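Local coordinates for RmpD (Hexulose-6-phosphate synthase) (Streptococcus mutans, PDB 3EXR), which is a TIM-barrel protein of the orotidine 5'-phosphate decarboxylase / HUMPS family, at residues A[10-15]-A[22-27]. Sequence-based numbering, arbitrary orientation.
Sequences VALDHS and TAAVSV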
loop_
_atom_site.group_PDB
_atom_site.type_symbol
_atom_site.label_atom_id
_atom_site.label_comp_id
_atom_site.label_asym_id
_atom_site.label_seq_id
_atom_site.Cartn_x
_atom_site.Cartn_y
_atom_site.Cartn_z
ATOM N N VAL A 10 -14.149 -2.497 12.892
ATOM C CA VAL A 10 -14.246 -1.095 12.480
ATOM C C VAL A 10 -12.931 -0.644 11.845
ATOM O O VAL A 10 -11.859 -0.834 12.421
ATOM C CB VAL A 10 -14.620 -0.127 13.652
ATOM C CG1 VAL A 10 -13.559 -0.135 14.763
ATOM C CG2 VAL A 10 -14.805 1.277 13.146
ATOM N N ALA A 11 -13.046 -0.118 10.634
ATOM C CA ALA A 11 -11.928 0.470 9.919
ATOM C C ALA A 11 -11.852 1.943 10.275
ATOM O O ALA A 11 -12.863 2.652 10.241
ATOM C CB ALA A 11 -12.146 0.317 8.403
ATOM N N LEU A 12 -10.638 2.400 10.569
ATOM C CA LEU A 12 -10.325 3.819 10.793
ATOM C C LEU A 12 -9.494 4.345 9.631
ATOM O O LEU A 12 -8.287 4.095 9.536
ATOM C CB LEU A 12 -9.594 4.019 12.114
ATOM C CG LEU A 12 -10.111 3.228 13.314
ATOM C CD1 LEU A 12 -9.041 3.169 14.379
ATOM C CD2 LEU A 12 -11.421 3.848 13.816
ATOM N N ASP A 13 -10.145 5.047 8.713
ATOM C CA ASP A 13 -9.507 5.496 7.475
ATOM C C ASP A 13 -9.290 7.006 7.433
ATOM O O ASP A 13 -9.119 7.584 6.356
ATOM C CB ASP A 13 -10.295 5.033 6.243
ATOM C CG ASP A 13 -10.475 3.507 6.178
ATOM O OD1 ASP A 13 -9.453 2.797 6.291
ATOM O OD2 ASP A 13 -11.620 2.984 6.000
ATOM N N HIS A 14 -9.256 7.616 8.615
ATOM C CA HIS A 14 -9.115 9.056 8.795
ATOM C C HIS A 14 -7.758 9.548 8.308
ATOM O O HIS A 14 -6.772 8.802 8.285
ATOM C CB HIS A 14 -9.314 9.416 10.276
ATOM C CG HIS A 14 -10.581 8.854 10.845
ATOM N ND1 HIS A 14 -10.693 7.538 11.238
ATOM C CD2 HIS A 14 -11.798 9.405 11.015
ATOM C CE1 HIS A 14 -11.927 7.313 11.658
ATOM N NE2 HIS A 14 -12.619 8.429 11.525
ATOM N N SER A 15 -7.727 10.810 7.898
ATOM C CA SER A 15 -6.501 11.440 7.435
ATOM C C SER A 15 -5.662 12.113 8.529
ATOM O O SER A 15 -4.658 12.756 8.240
ATOM C CB SER A 15 -6.835 12.428 6.312
ATOM O OG SER A 15 -7.249 11.761 5.136
ATOM N N THR A 22 -10.449 9.243 18.045
ATOM C CA THR A 22 -11.795 9.587 18.533
ATOM C C THR A 22 -12.809 8.545 18.081
ATOM O O THR A 22 -13.648 8.118 18.853
ATOM C CB THR A 22 -12.194 10.996 18.114
ATOM O OG1 THR A 22 -11.304 11.928 18.727
ATOM C CG2 THR A 22 -13.588 11.358 18.592
ATOM N N ALA A 23 -12.710 8.119 16.827
ATOM C CA ALA A 23 -13.646 7.104 16.311
ATOM C C ALA A 23 -13.457 5.765 17.045
ATOM O O ALA A 23 -14.442 5.084 17.414
ATOM C CB ALA A 23 -13.484 6.920 14.817
ATOM N N ALA A 24 -12.204 5.366 17.253
ATOM C CA ALA A 24 -11.895 4.108 17.950
ATOM C C ALA A 24 -12.463 4.061 19.348
ATOM O O ALA A 24 -13.075 3.062 19.750
ATOM C CB ALA A 24 -10.398 3.884 18.018
ATOM N N VAL A 25 -12.288 5.147 20.080
ATOM C CA VAL A 25 -12.815 5.221 21.445
ATOM C C VAL A 25 -14.347 5.163 21.453
ATOM O O VAL A 25 -14.933 4.579 22.356
ATOM C CB VAL A 25 -12.265 6.467 22.186
ATOM C CG1 VAL A 25 -12.979 6.674 23.544
ATOM C CG2 VAL A 25 -10.774 6.310 22.416
ATOM N N SER A 26 -14.986 5.736 20.430
ATOM C CA SER A 26 -16.458 5.759 20.358
ATOM C C SER A 26 -17.102 4.393 20.205
ATOM O O SER A 26 -18.239 4.212 20.640
ATOM C CB SER A 26 -16.948 6.698 19.245
ATOM O OG SER A 26 -16.755 6.157 17.941
ATOM N N VAL A 27 -16.420 3.460 19.530
ATOM C CA VAL A 27 -16.988 2.143 19.216
ATOM C C VAL A 27 -16.227 0.939 19.765
ATOM O O VAL A 27 -16.730 -0.185 19.726
ATOM C CB VAL A 27 -17.191 1.909 17.687
ATOM C CG1 VAL A 27 -18.096 2.933 17.074
ATOM C CG2 VAL A 27 -15.884 1.828 16.930
#
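Val10, Leu12 and His14 face Ala23, Ala24 and Val27, from strand 7-12 and the loop after it onto helix 17-27, and apolar packing accounts for most of the contact. Val10 and Val27 reach toward each other tip to tip, CG1 of Val10 standing 3.7 Å from CG2 of Val27. The torsions explain the meeting: each of these methyls sits between its own backbone N and carbonyl carbon (chi1 62° in Val10), which aims it across the gap. Leu12 divides its two methyls between neighbouring helix residues. Its CD2 lies 3.8 Å from Ala23 CB and equally close to the backbone N of Ala24, whereas its CD1 meets Ala24 CB at 3.9 Å.

His14, just past the strand, adds a van der Waals contact of its imidazole ring: ring atom CE1 approaches Ala23 CB to 3.5 Å, obliquely to the ring. Leu12 CB lies in plane at the edge of the same ring; the Ala23 methyl is touched by both Leu12 CD2 and His14 CE1.

No hydrogen bond joins the two segments; the one side-chain hydrogen bond inside either segment lies in the helix. Ser26 OG donates to Ala23 O over 2.6 Å, at a C=O...donor angle of 122° and tilted from the carbonyl plane, turning the serine hydroxyl back onto its own helix.

The short strand and helix axes approach to 9.2 Å and run nearly antiparallel at 164°, as expected within a beta-alpha-beta unit whose next strand is 33-36. Thr200 touches both Val10 and Ala23, while Leu52 of helix 47-55 packs on Leu12 and Ala24. With 202 Å² buried and five of the six touching residues buried, attachment of helix to strand between these two segments rests on van der Waals packing of methyls and an imidazole, with no directional polar bond between them.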